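Local coordinates for putative uncharacterized protein PH0242 (Pyrococcus horikoshii, PDB 3VU1) that forms the mostly beta C-terminal globular domain of an archaeal protein of the oligosaccharyltransferase AglB family and carries a bound calcium ion, at residues A[142-147]-A[155-160]; A[233-238]-A[284-289]; A[304-309]-A[332-337]. All coordinates share one frame; numbering follows the deposited sequence.

Contact 1 (A[142-147]-A[155-160]); sequences IVIKVI and IAVNIG
Asn158 O is met by two donors from the opposing strand: Val143 N makes a hydrogen bond of 3.0 Å, in the carbonyl plane, and Ile142 CA adds a CA-H...O contact at 3.3 Å. The return bond runs from Asn158 N to Val143 O at 3.0 Å, 31° off the plane of that carbonyl. Two residues further along, the pattern repeats as Ala156 N gives to Lys145 O (3.0 Å) and Lys145 N to Ala156 O (3.1 Å). These reciprocal pairs, separated by non-hydrogen-bonded pairs such as Ile144 with Val157, define an antiparallel beta hairpin, strands 142-148 and 153-159, in the large sheet of the Insert domain. Its apolar face carries Ile142, Ile144 and Val146 against Ile155, Val157 and Ile159. Ile144 and Val157 run alongside each other in the same direction, with CG1 of the isoleucine against CG2 of the valine. With chi1 at -58° Ile144 CG1 lies beside the backbone N, which leaves CG2 to reach diagonally to Ile155 CG2 at 3.7 Å, while Ile155 CD1 swings across to both methyls of Val146. Ile147 CG1 packs on Ala156 CB; on the face of Val143, Lys145, Ala156 and Asn158, the Lys145 chain, bent at chi2 and chi3, crosses the Asn158 side chain at a slant, CD 3.7 Å from OD1. Asn158 ND2 is hydrogen-bonded to Glu163 OE2, which helps fix the rotation of that amide.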
ATOM      1  N   ILE A 142     -11.555  23.652  18.442  1.00 48.64           N
ATOM      2  CA  ILE A 142     -10.101  23.669  18.365  1.00 48.92           C
ATOM      3  C   ILE A 142      -9.611  24.821  17.519  1.00 48.44           C
ATOM      4  O   ILE A 142     -10.176  25.101  16.449  1.00 49.39           O
ATOM      5  CB  ILE A 142      -9.524  22.323  17.825  1.00 47.20           C
ATOM      6  CG1 ILE A 142      -9.781  21.201  18.833  1.00 48.47           C
ATOM      7  CG2 ILE A 142      -8.035  22.438  17.544  1.00 41.99           C
ATOM      8  CD1 ILE A 142      -8.839  20.030  18.733  1.00 53.71           C
ATOM      9  N   VAL A 143      -8.558  25.480  18.003  1.00 45.83           N
ATOM     10  CA  VAL A 143      -7.864  26.510  17.236  1.00 45.61           C
ATOM     11  C   VAL A 143      -6.379  26.301  17.396  1.00 47.02           C
ATOM     12  O   VAL A 143      -5.858  26.391  18.509  1.00 48.78           O
ATOM     13  CB  VAL A 143      -8.214  27.958  17.674  1.00 45.10           C
ATOM     14  CG1 VAL A 143      -7.379  28.963  16.892  1.00 47.04           C
ATOM     15  CG2 VAL A 143      -9.690  28.263  17.470  1.00 44.20           C
ATOM     16  N   ILE A 144      -5.701  26.018  16.286  1.00 47.86           N
ATOM     17  CA  ILE A 144      -4.249  25.895  16.296  1.00 51.81           C
ATOM     18  C   ILE A 144      -3.636  27.152  15.680  1.00 57.56           C
ATOM     19  O   ILE A 144      -4.054  27.602  14.600  1.00 61.78           O
ATOM     20  CB  ILE A 144      -3.766  24.654  15.525  1.00 51.63           C
ATOM     21  CG1 ILE A 144      -4.367  23.370  16.112  1.00 49.86           C
ATOM     22  CG2 ILE A 144      -2.250  24.574  15.543  1.00 50.31           C
ATOM     23  CD1 ILE A 144      -4.389  22.225  15.113  1.00 48.35           C
ATOM     24  N   LYS A 145      -2.656  27.721  16.374  1.00 60.59           N
ATOM     25  CA  LYS A 145      -1.978  28.933  15.909  1.00 63.79           C
ATOM     26  C   LYS A 145      -0.500  28.930  16.263  1.00 61.66           C
ATOM     27  O   LYS A 145      -0.073  28.233  17.190  1.00 62.10           O
ATOM     28  CB  LYS A 145      -2.667  30.196  16.450  1.00 61.73           C
ATOM     29  CG  LYS A 145      -2.603  30.370  17.953  1.00 62.28           C
ATOM     30  CD  LYS A 145      -3.963  30.771  18.514  1.00 72.81           C
ATOM     31  CE  LYS A 145      -4.334  32.227  18.261  1.00 73.92           C
ATOM     32  NZ  LYS A 145      -5.795  32.447  18.495  1.00 74.92           N
ATOM     33  N   VAL A 146       0.277  29.702  15.506  1.00 63.50           N
ATOM     34  CA  VAL A 146       1.679  29.923  15.834  1.00 63.51           C
ATOM     35  C   VAL A 146       1.792  31.170  16.708  1.00 67.69           C
ATOM     36  O   VAL A 146       1.252  32.220  16.374  1.00 67.90           O
ATOM     37  CB  VAL A 146       2.535  30.109  14.579  1.00 59.84           C
ATOM     38  CG1 VAL A 146       3.986  29.794  14.898  1.00 58.98           C
ATOM     39  CG2 VAL A 146       2.031  29.224  13.452  1.00 58.90           C
ATOM     40  N   ILE A 147       2.466  31.035  17.843  1.00 72.18           N
ATOM     41  CA  ILE A 147       2.733  32.154  18.740  1.00 71.67           C
ATOM     42  C   ILE A 147       4.226  32.480  18.647  1.00 76.60           C
ATOM     43  O   ILE A 147       5.055  31.569  18.532  1.00 73.85           O
ATOM     44  CB  ILE A 147       2.357  31.809  20.213  1.00 73.53           C
ATOM     45  CG1 ILE A 147       0.932  31.224  20.333  1.00 68.48           C
ATOM     46  CG2 ILE A 147       2.561  33.001  21.150  1.00 73.31           C
ATOM     47  CD1 ILE A 147      -0.205  32.139  19.930  1.00 66.92           C
ATOM     48  N   ILE A 155       3.916  26.110  18.883  1.00 57.39           N
ATOM     49  CA  ILE A 155       2.580  25.820  18.417  1.00 52.97           C
ATOM     50  C   ILE A 155       1.659  25.766  19.617  1.00 51.19           C
ATOM     51  O   ILE A 155       1.958  25.111  20.598  1.00 51.68           O
ATOM     52  CB  ILE A 155       2.521  24.544  17.539  1.00 54.63           C
ATOM     53  CG1 ILE A 155       3.425  24.688  16.306  1.00 49.79           C
ATOM     54  CG2 ILE A 155       1.087  24.208  17.114  1.00 53.53           C
ATOM     55  CD1 ILE A 155       3.043  25.808  15.368  1.00 51.35           C
ATOM     56  N   ALA A 156       0.552  26.492  19.542  1.00 51.78           N
ATOM     57  CA  ALA A 156      -0.461  26.425  20.581  1.00 52.97           C
ATOM     58  C   ALA A 156      -1.745  25.792  20.045  1.00 51.96           C
ATOM     59  O   ALA A 156      -2.312  26.249  19.053  1.00 55.12           O
ATOM     60  CB  ALA A 156      -0.743  27.812  21.143  1.00 54.56           C
ATOM     61  N   VAL A 157      -2.197  24.737  20.712  1.00 48.59           N
ATOM     62  CA  VAL A 157      -3.460  24.107  20.382  1.00 44.50           C
ATOM     63  C   VAL A 157      -4.397  24.434  21.520  1.00 46.28           C
ATOM     64  O   VAL A 157      -4.153  24.040  22.656  1.00 48.20           O
ATOM     65  CB  VAL A 157      -3.314  22.575  20.235  1.00 42.11           C
ATOM     66  CG1 VAL A 157      -4.660  21.926  19.919  1.00 39.42           C
ATOM     67  CG2 VAL A 157      -2.281  22.223  19.167  1.00 37.52           C
ATOM     68  N   ASN A 158      -5.455  25.182  21.211  1.00 52.22           N
ATOM     69  CA  ASN A 158      -6.475  25.541  22.198  1.00 54.25           C
ATOM     70  C   ASN A 158      -7.686  24.673  22.010  1.00 56.84           C
ATOM     71  O   ASN A 158      -8.255  24.599  20.903  1.00 56.63           O
ATOM     72  CB  ASN A 158      -6.880  27.013  22.081  1.00 56.47           C
ATOM     73  CG  ASN A 158      -5.692  27.952  22.161  1.00 60.89           C
ATOM     74  OD1 ASN A 158      -5.472  28.761  21.265  1.00 68.90           O
ATOM     75  ND2 ASN A 158      -4.907  27.837  23.226  1.00 64.57           N
ATOM     76  N   ILE A 159      -8.059  24.000  23.090  1.00 56.26           N
ATOM     77  CA  ILE A 159      -9.200  23.102  23.092  1.00 58.40           C
ATOM     78  C   ILE A 159     -10.077  23.567  24.227  1.00 60.46           C
ATOM     79  O   ILE A 159      -9.798  23.273  25.393  1.00 65.37           O
ATOM     80  CB  ILE A 159      -8.761  21.641  23.329  1.00 59.42           C
ATOM     81  CG1 ILE A 159      -7.567  21.293  22.425  1.00 60.12           C
ATOM     82  CG2 ILE A 159      -9.939  20.687  23.126  1.00 58.97           C
ATOM     83  CD1 ILE A 159      -7.058  19.873  22.559  1.00 62.01           C
ATOM     84  N   GLY A 160     -11.127  24.310  23.892  1.00 63.70           N
ATOM     85  CA  GLY A 160     -11.884  25.054  24.904  1.00 66.57           C
ATOM     86  C   GLY A 160     -10.968  26.047  25.614  1.00 71.26           C
ATOM     87  O   GLY A 160     -10.161  26.743  24.980  1.00 66.23           O
TER

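Contact 2 (A[233-238]-A[284-289]); sequences FSNFIP and SAFGRD. With CA (calcium ion), chain C.
At the calcium site, the end of strand 275-285 meets the turn from helix 228-235 into strand 236-242. Ala285 O binds the calcium ion at 2.3 Å while its CB points away from residues 233-238; Glu76, His319 and Glu322 supply the other protein ligands. On either side of Ala285 in sequence, Ser284 and Phe286 direct their side chains the other way, toward the helix end. Phe286, with CG anti to the backbone N (chi1 -166°), presents one ring face to Phe236. The edge of Phe236 enters there, CE1 standing 4.1 Å above the plane and over the ring centre, in a T-shaped pair whose planes meet at 90°. The Asn235 side chain slants past Phe286, its CG 3.6 Å from Phe286 CB, and its amide lies against the Ser284 side chain. Ser234 OG, already hydrogen-bonded to Lys231 O, touches Ser284 CB at 3.6 Å. All five touching side chains are buried, and Phe67 stacks on Phe236 from outside the two segments. Gly287 N holds Glu76 OE1 by a hydrogen bond, a second-shell link to a metal-binding carboxylate. Main-chain carbonyls and acidic side chains converging on one ion are typical of a protein calcium site.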
ATOM      1  N   PHE A 233       6.445   6.295  -1.372  1.00 29.28           N
ATOM      2  CA  PHE A 233       5.853   7.052  -2.482  1.00 28.68           C
ATOM      3  C   PHE A 233       6.224   6.485  -3.841  1.00 27.33           C
ATOM      4  O   PHE A 233       5.596   6.794  -4.816  1.00 30.21           O
ATOM      5  CB  PHE A 233       6.128   8.555  -2.377  1.00 29.93           C
ATOM      6  CG  PHE A 233       5.494   9.196  -1.177  1.00 33.51           C
ATOM      7  CD1 PHE A 233       6.239   9.980  -0.309  1.00 36.50           C
ATOM      8  CD2 PHE A 233       4.146   8.991  -0.890  1.00 35.06           C
ATOM      9  CE1 PHE A 233       5.651  10.556   0.826  1.00 37.40           C
ATOM     10  CE2 PHE A 233       3.558   9.563   0.224  1.00 36.16           C
ATOM     11  CZ  PHE A 233       4.311  10.341   1.090  1.00 37.88           C
ATOM     12  N   SER A 234       7.214   5.624  -3.929  1.00 27.39           N
ATOM     13  CA  SER A 234       7.433   4.942  -5.205  1.00 27.66           C
ATOM     14  C   SER A 234       6.580   3.649  -5.330  1.00 29.11           C
ATOM     15  O   SER A 234       6.345   3.152  -6.449  1.00 27.73           O
ATOM     16  CB  SER A 234       8.925   4.651  -5.403  1.00 27.28           C
ATOM     17  OG  SER A 234       9.373   3.591  -4.561  1.00 27.68           O
ATOM     18  N   ASN A 235       6.137   3.095  -4.193  1.00 27.38           N
ATOM     19  CA  ASN A 235       5.236   1.929  -4.223  1.00 29.48           C
ATOM     20  C   ASN A 235       3.753   2.266  -4.464  1.00 31.82           C
ATOM     21  O   ASN A 235       2.989   1.434  -4.974  1.00 30.34           O
ATOM     22  CB  ASN A 235       5.384   1.140  -2.940  1.00 27.41           C
ATOM     23  CG  ASN A 235       6.783   0.648  -2.755  1.00 26.11           C
ATOM     24  OD1 ASN A 235       7.302  -0.097  -3.581  1.00 26.34           O
ATOM     25  ND2 ASN A 235       7.414   1.081  -1.698  1.00 24.91           N
ATOM     26  N   PHE A 236       3.384   3.500  -4.099  1.00 34.69           N
ATOM     27  CA  PHE A 236       2.021   4.047  -4.226  1.00 34.54           C
ATOM     28  C   PHE A 236       2.049   5.350  -4.998  1.00 33.55           C
ATOM     29  O   PHE A 236       2.442   6.380  -4.460  1.00 33.39           O
ATOM     30  CB  PHE A 236       1.392   4.230  -2.828  1.00 32.52           C
ATOM     31  CG  PHE A 236       1.237   2.932  -2.095  1.00 30.99           C
ATOM     32  CD1 PHE A 236       2.304   2.399  -1.363  1.00 29.97           C
ATOM     33  CD2 PHE A 236       0.043   2.198  -2.194  1.00 30.44           C
ATOM     34  CE1 PHE A 236       2.174   1.172  -0.717  1.00 31.29           C
ATOM     35  CE2 PHE A 236      -0.098   0.966  -1.545  1.00 29.83           C
ATOM     36  CZ  PHE A 236       0.973   0.449  -0.815  1.00 30.79           C
ATOM     37  N   ILE A 237       1.642   5.270  -6.261  1.00 34.98           N
ATOM     38  CA  ILE A 237       1.656   6.392  -7.209  1.00 36.29           C
ATOM     39  C   ILE A 237       0.267   7.047  -7.341  1.00 34.60           C
ATOM     40  O   ILE A 237      -0.697   6.384  -7.723  1.00 32.78           O
ATOM     41  CB  ILE A 237       2.126   5.867  -8.593  1.00 37.95           C
ATOM     42  CG1 ILE A 237       3.549   5.315  -8.487  1.00 38.00           C
ATOM     43  CG2 ILE A 237       2.049   6.938  -9.675  1.00 36.79           C
ATOM     44  CD1 ILE A 237       4.481   6.187  -7.658  1.00 34.85           C
ATOM     45  N   PRO A 238       0.148   8.346  -7.028  1.00 34.75           N
ATOM     46  CA  PRO A 238      -1.205   8.932  -7.212  1.00 34.37           C
ATOM     47  C   PRO A 238      -1.519   8.937  -8.667  1.00 33.52           C
ATOM     48  O   PRO A 238      -0.787   9.540  -9.412  1.00 40.22           O
ATOM     49  CB  PRO A 238      -1.069  10.386  -6.740  1.00 29.93           C
ATOM     50  CG  PRO A 238       0.377  10.616  -6.506  1.00 29.61           C
ATOM     51  CD  PRO A 238       1.110   9.298  -6.444  1.00 32.85           C
ATOM     52  N   SER A 284      12.826   0.141  -3.990  1.00 34.12           N
ATOM     53  CA  SER A 284      11.953  -0.130  -2.862  1.00 32.14           C
ATOM     54  C   SER A 284      11.104  -1.370  -3.137  1.00 30.01           C
ATOM     55  O   SER A 284      10.326  -1.385  -4.083  1.00 32.09           O
ATOM     56  CB  SER A 284      11.084   1.082  -2.585  1.00 32.51           C
ATOM     57  OG  SER A 284      10.088   0.745  -1.659  1.00 34.73           O
ATOM     58  N   ALA A 285      11.301  -2.428  -2.352  1.00 28.25           N
ATOM     59  CA  ALA A 285      10.478  -3.642  -2.471  1.00 27.63           C
ATOM     60  C   ALA A 285       9.494  -3.716  -1.308  1.00 28.37           C
ATOM     61  O   ALA A 285       9.898  -3.763  -0.124  1.00 28.05           O
ATOM     62  CB  ALA A 285      11.337  -4.898  -2.538  1.00 26.11           C
ATOM     63  N   PHE A 286       8.208  -3.717  -1.645  1.00 27.42           N
ATOM     64  CA  PHE A 286       7.172  -3.572  -0.632  1.00 29.96           C
ATOM     65  C   PHE A 286       6.414  -4.864  -0.244  1.00 32.18           C
ATOM     66  O   PHE A 286       5.508  -5.327  -0.950  1.00 34.38           O
ATOM     67  CB  PHE A 286       6.162  -2.477  -1.034  1.00 29.29           C
ATOM     68  CG  PHE A 286       5.276  -2.062   0.103  1.00 28.51           C
ATOM     69  CD1 PHE A 286       5.670  -1.040   0.966  1.00 25.71           C
ATOM     70  CD2 PHE A 286       4.079  -2.747   0.355  1.00 26.46           C
ATOM     71  CE1 PHE A 286       4.864  -0.676   2.026  1.00 27.04           C
ATOM     72  CE2 PHE A 286       3.283  -2.397   1.421  1.00 25.47           C
ATOM     73  CZ  PHE A 286       3.676  -1.357   2.255  1.00 27.40           C
ATOM     74  N   GLY A 287       6.749  -5.425   0.905  1.00 34.48           N
ATOM     75  CA  GLY A 287       6.024  -6.590   1.382  1.00 34.66           C
ATOM     76  C   GLY A 287       6.498  -7.949   0.905  1.00 35.75           C
ATOM     77  O   GLY A 287       6.257  -8.941   1.588  1.00 41.12           O
ATOM     78  N   ARG A 288       7.124  -8.027  -0.265  1.00 34.30           N
ATOM     79  CA  ARG A 288       7.741  -9.286  -0.696  1.00 34.21           C
ATOM     80  C   ARG A 288       9.146  -9.128  -1.287  1.00 37.49           C
ATOM     81  O   ARG A 288       9.481  -8.093  -1.876  1.00 39.29           O
ATOM     82  CB  ARG A 288       6.822 -10.094  -1.630  1.00 30.81           C
ATOM     83  CG  ARG A 288       6.614  -9.499  -3.000  1.00 32.68           C
ATOM     84  CD  ARG A 288       5.932 -10.463  -3.967  1.00 32.35           C
ATOM     85  NE  ARG A 288       4.777 -11.095  -3.332  1.00 34.89           N
ATOM     86  CZ  ARG A 288       4.207 -12.238  -3.721  1.00 32.09           C
ATOM     87  NH1 ARG A 288       4.659 -12.903  -4.782  1.00 32.07           N
ATOM     88  NH2 ARG A 288       3.177 -12.716  -3.036  1.00 27.43           N
ATOM     89  N   ASP A 289       9.963 -10.166  -1.135  1.00 39.81           N
ATOM     90  CA  ASP A 289      11.319 -10.159  -1.686  1.00 38.65           C
ATOM     91  C   ASP A 289      11.374 -10.134  -3.209  1.00 36.93           C
ATOM     92  O   ASP A 289      10.446 -10.613  -3.889  1.00 34.97           O
ATOM     93  CB  ASP A 289      12.095 -11.374  -1.174  1.00 38.03           C
ATOM     94  CG  ASP A 289      12.284 -11.353   0.331  1.00 38.98           C
ATOM     95  OD1 ASP A 289      12.396 -10.269   0.958  1.00 39.07           O
ATOM     96  OD2 ASP A 289      12.316 -12.448   0.893  1.00 42.74           O
TER
HETATM   97 CA    CA C1001      10.646  -2.445   1.626  1.00 49.75          CA

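Contact 3 (A[304-309]-A[332-337]); sequences KIIKRI and PTAQKY
Ile306 and Ile309 direct their side chains at the loop that leads into strand 336-356, and each makes its approach with the terminal methyl CD1. That of Ile306 reaches two neighbours on the loop, 3.8 Å from Ala334 CB and 3.7 Å from Thr333 O. A chi1 of 76° tucks CG1 over the backbone, flanked by N and C, and the extended chi2 then carries CD1 out to the loop. Ile309 meets Pro332 end-on, CD1 to the ring atom CD at 3.8 Å. Lys307, between the two isoleucines in sequence, passes its aliphatic part more loosely by the same proline, its CD 4.3 Å from Pro332 CG. The proline is therefore touched at two corners of its ring, CD and CG, by two residues of strand 304-314, and it also rests on Ala299. Its carbonyl is tied down separately: Tyr337 OH donates to Pro332 O at 2.8 Å, in the plane of the phenol ring but tilted 32° from the carbonyl plane. This bond closes the loop back on the strand it enters. There Gln335 and Lys336 form a classic beta bulge opposite Leu300. Strand 293-301 pairs with both strands, 304-314 on one edge and 336-356 on the other, so the contact reaches across the strand between them. The cross-contact touches are methyls, methylenes and one carbonyl oxygen, with no directional polar bond among them. Such chemistry implies a modest, partly solvent-exposed apolar patch held by van der Waals contact, probably with its spacing governed by the strand that both segments flank.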
ATOM      1  N   LYS A 304       2.940   2.441 -27.391  1.00 56.00           N
ATOM      2  CA  LYS A 304       3.639   1.415 -28.156  1.00 61.31           C
ATOM      3  C   LYS A 304       5.056   1.166 -27.618  1.00 65.50           C
ATOM      4  O   LYS A 304       5.836   2.110 -27.451  1.00 64.73           O
ATOM      5  CB  LYS A 304       3.712   1.836 -29.625  1.00 71.91           C
ATOM      6  CG  LYS A 304       4.596   0.965 -30.523  1.00 79.69           C
ATOM      7  CD  LYS A 304       4.428   1.348 -31.996  1.00 90.97           C
ATOM      8  CE  LYS A 304       3.007   1.085 -32.490  1.00 93.57           C
ATOM      9  NZ  LYS A 304       2.733   1.696 -33.819  1.00 95.22           N
ATOM     10  N   ILE A 305       5.383  -0.107 -27.374  1.00 63.49           N
ATOM     11  CA  ILE A 305       6.711  -0.527 -26.907  1.00 59.63           C
ATOM     12  C   ILE A 305       7.613  -0.834 -28.099  1.00 59.21           C
ATOM     13  O   ILE A 305       7.366  -1.766 -28.842  1.00 63.87           O
ATOM     14  CB  ILE A 305       6.638  -1.755 -25.958  1.00 57.61           C
ATOM     15  CG1 ILE A 305       5.665  -1.484 -24.791  1.00 59.01           C
ATOM     16  CG2 ILE A 305       8.027  -2.128 -25.444  1.00 54.89           C
ATOM     17  CD1 ILE A 305       5.248  -2.703 -23.978  1.00 55.77           C
ATOM     18  N   ILE A 306       8.674  -0.051 -28.259  1.00 64.93           N
ATOM     19  CA  ILE A 306       9.546  -0.150 -29.432  1.00 62.43           C
ATOM     20  C   ILE A 306      10.866  -0.916 -29.217  1.00 65.09           C
ATOM     21  O   ILE A 306      11.528  -1.299 -30.179  1.00 68.39           O
ATOM     22  CB  ILE A 306       9.804   1.246 -30.040  1.00 62.67           C
ATOM     23  CG1 ILE A 306      10.808   2.039 -29.194  1.00 59.65           C
ATOM     24  CG2 ILE A 306       8.480   1.991 -30.206  1.00 60.02           C
ATOM     25  CD1 ILE A 306      10.948   3.488 -29.610  1.00 54.56           C
ATOM     26  N   LYS A 307      11.254  -1.154 -27.970  1.00 61.78           N
ATOM     27  CA  LYS A 307      12.408  -2.017 -27.723  1.00 61.41           C
ATOM     28  C   LYS A 307      12.378  -2.547 -26.295  1.00 58.25           C
ATOM     29  O   LYS A 307      11.980  -1.829 -25.382  1.00 59.36           O
ATOM     30  CB  LYS A 307      13.719  -1.266 -27.995  1.00 62.06           C
ATOM     31  CG  LYS A 307      14.794  -2.124 -28.639  1.00 68.69           C
ATOM     32  CD  LYS A 307      16.188  -1.515 -28.516  1.00 69.92           C
ATOM     33  CE  LYS A 307      17.220  -2.440 -29.150  1.00 71.15           C
ATOM     34  NZ  LYS A 307      18.521  -2.447 -28.421  1.00 68.66           N
ATOM     35  N   ARG A 308      12.771  -3.805 -26.110  1.00 52.87           N
ATOM     36  CA  ARG A 308      12.934  -4.366 -24.773  1.00 51.55           C
ATOM     37  C   ARG A 308      14.403  -4.681 -24.589  1.00 50.23           C
ATOM     38  O   ARG A 308      14.989  -5.414 -25.391  1.00 48.48           O
ATOM     39  CB  ARG A 308      12.109  -5.642 -24.574  1.00 51.95           C
ATOM     40  CG  ARG A 308      10.607  -5.449 -24.618  1.00 58.97           C
ATOM     41  CD  ARG A 308       9.882  -6.733 -25.005  1.00 64.75           C
ATOM     42  NE  ARG A 308       8.428  -6.545 -24.981  1.00 73.42           N
ATOM     43  CZ  ARG A 308       7.693  -6.135 -26.022  1.00 70.91           C
ATOM     44  NH1 ARG A 308       8.264  -5.868 -27.197  1.00 60.82           N
ATOM     45  NH2 ARG A 308       6.377  -5.992 -25.883  1.00 67.84           N
ATOM     46  N   ILE A 309      14.989  -4.128 -23.531  1.00 46.16           N
ATOM     47  CA  ILE A 309      16.407  -4.280 -23.266  1.00 45.12           C
ATOM     48  C   ILE A 309      16.622  -4.828 -21.868  1.00 45.86           C
ATOM     49  O   ILE A 309      16.213  -4.204 -20.877  1.00 48.51           O
ATOM     50  CB  ILE A 309      17.163  -2.931 -23.389  1.00 43.65           C
ATOM     51  CG1 ILE A 309      16.779  -2.217 -24.680  1.00 41.77           C
ATOM     52  CG2 ILE A 309      18.673  -3.139 -23.291  1.00 39.78           C
ATOM     53  CD1 ILE A 309      16.848  -0.716 -24.559  1.00 45.64           C
ATOM     54  N   PRO A 332      17.524   3.850 -26.665  1.00 44.06           N
ATOM     55  CA  PRO A 332      17.203   4.406 -27.972  1.00 42.93           C
ATOM     56  C   PRO A 332      16.336   5.623 -27.797  1.00 44.63           C
ATOM     57  O   PRO A 332      15.790   5.834 -26.711  1.00 46.20           O
ATOM     58  CB  PRO A 332      16.361   3.311 -28.618  1.00 44.74           C
ATOM     59  CG  PRO A 332      15.684   2.636 -27.474  1.00 45.78           C
ATOM     60  CD  PRO A 332      16.674   2.684 -26.338  1.00 45.54           C
ATOM     61  N   THR A 333      16.188   6.403 -28.861  1.00 45.84           N
ATOM     62  CA  THR A 333      15.315   7.578 -28.839  1.00 45.81           C
ATOM     63  C   THR A 333      13.869   7.071 -28.724  1.00 41.46           C
ATOM     64  O   THR A 333      13.525   6.063 -29.334  1.00 42.17           O
ATOM     65  CB  THR A 333      15.486   8.425 -30.129  1.00 45.82           C
ATOM     66  OG1 THR A 333      15.165   7.591 -31.226  1.00 55.40           O
ATOM     67  CG2 THR A 333      16.940   8.881 -30.345  1.00 42.83           C
ATOM     68  N   ALA A 334      13.043   7.764 -27.944  1.00 37.28           N
ATOM     69  CA  ALA A 334      11.677   7.340 -27.628  1.00 37.60           C
ATOM     70  C   ALA A 334      11.076   8.389 -26.733  1.00 38.86           C
ATOM     71  O   ALA A 334      11.802   9.227 -26.203  1.00 37.79           O
ATOM     72  CB  ALA A 334      11.681   6.015 -26.890  1.00 36.98           C
ATOM     73  N   GLN A 335       9.761   8.355 -26.541  1.00 41.36           N
ATOM     74  CA  GLN A 335       9.121   9.353 -25.688  1.00 42.43           C
ATOM     75  C   GLN A 335       9.433   9.144 -24.204  1.00 41.20           C
ATOM     76  O   GLN A 335       9.674  10.108 -23.495  1.00 40.79           O
ATOM     77  CB  GLN A 335       7.608   9.399 -25.910  1.00 49.02           C
ATOM     78  CG  GLN A 335       6.921  10.375 -24.953  1.00 53.15           C
ATOM     79  CD  GLN A 335       5.411  10.407 -25.067  1.00 59.05           C
ATOM     80  OE1 GLN A 335       4.765  11.210 -24.395  1.00 67.64           O
ATOM     81  NE2 GLN A 335       4.836   9.562 -25.927  1.00 64.29           N
ATOM     82  N   LYS A 336       9.414   7.896 -23.743  1.00 40.30           N
ATOM     83  CA  LYS A 336       9.679   7.619 -22.339  1.00 43.31           C
ATOM     84  C   LYS A 336      10.269   6.229 -22.111  1.00 42.14           C
ATOM     85  O   LYS A 336      10.179   5.364 -22.983  1.00 39.02           O
ATOM     86  CB  LYS A 336       8.418   7.804 -21.497  1.00 46.75           C
ATOM     87  CG  LYS A 336       7.266   6.889 -21.857  1.00 51.11           C
ATOM     88  CD  LYS A 336       6.160   7.056 -20.833  1.00 58.26           C
ATOM     89  CE  LYS A 336       4.888   6.339 -21.259  1.00 63.77           C
ATOM     90  NZ  LYS A 336       3.829   6.609 -20.247  1.00 68.04           N
ATOM     91  N   TYR A 337      10.890   6.034 -20.942  1.00 41.51           N
ATOM     92  CA  TYR A 337      11.451   4.718 -20.571  1.00 42.50           C
ATOM     93  C   TYR A 337      10.751   4.106 -19.353  1.00 40.33           C
ATOM     94  O   TYR A 337      10.513   4.773 -18.331  1.00 37.15           O
ATOM     95  CB  TYR A 337      12.981   4.757 -20.377  1.00 40.28           C
ATOM     96  CG  TYR A 337      13.707   5.483 -21.487  1.00 41.49           C
ATOM     97  CD1 TYR A 337      14.134   6.796 -21.313  1.00 42.09           C
ATOM     98  CD2 TYR A 337      13.948   4.871 -22.713  1.00 40.62           C
ATOM     99  CE1 TYR A 337      14.791   7.483 -22.315  1.00 42.90           C
ATOM    100  CE2 TYR A 337      14.605   5.548 -23.728  1.00 44.19           C
ATOM    101  CZ  TYR A 337      15.022   6.860 -23.520  1.00 47.54           C
ATOM    102  OH  TYR A 337      15.672   7.564 -24.511  1.00 49.94           O
TER

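In the fold
The three contacts follow one another along the chain and do not touch. Contact 1 is a hairpin in the large mixed sheet of the Insert domain, its centre about 36 Å from that of contact 2. Contact 2, its centre about 7 Å from the centre of the chain, joins the end of helix 228-235 to strand 275-285. Contact 3 has its centre about 24 Å from that of contact 2 and about 54 Å from that of contact 1; its strands belong to another, antiparallel sheet, and it shares the Peripheral 1 range with residues 284-289. Contacts 1 and 3 thus lie far out from the centre of the chain, and the calcium-bearing contact 2 near it.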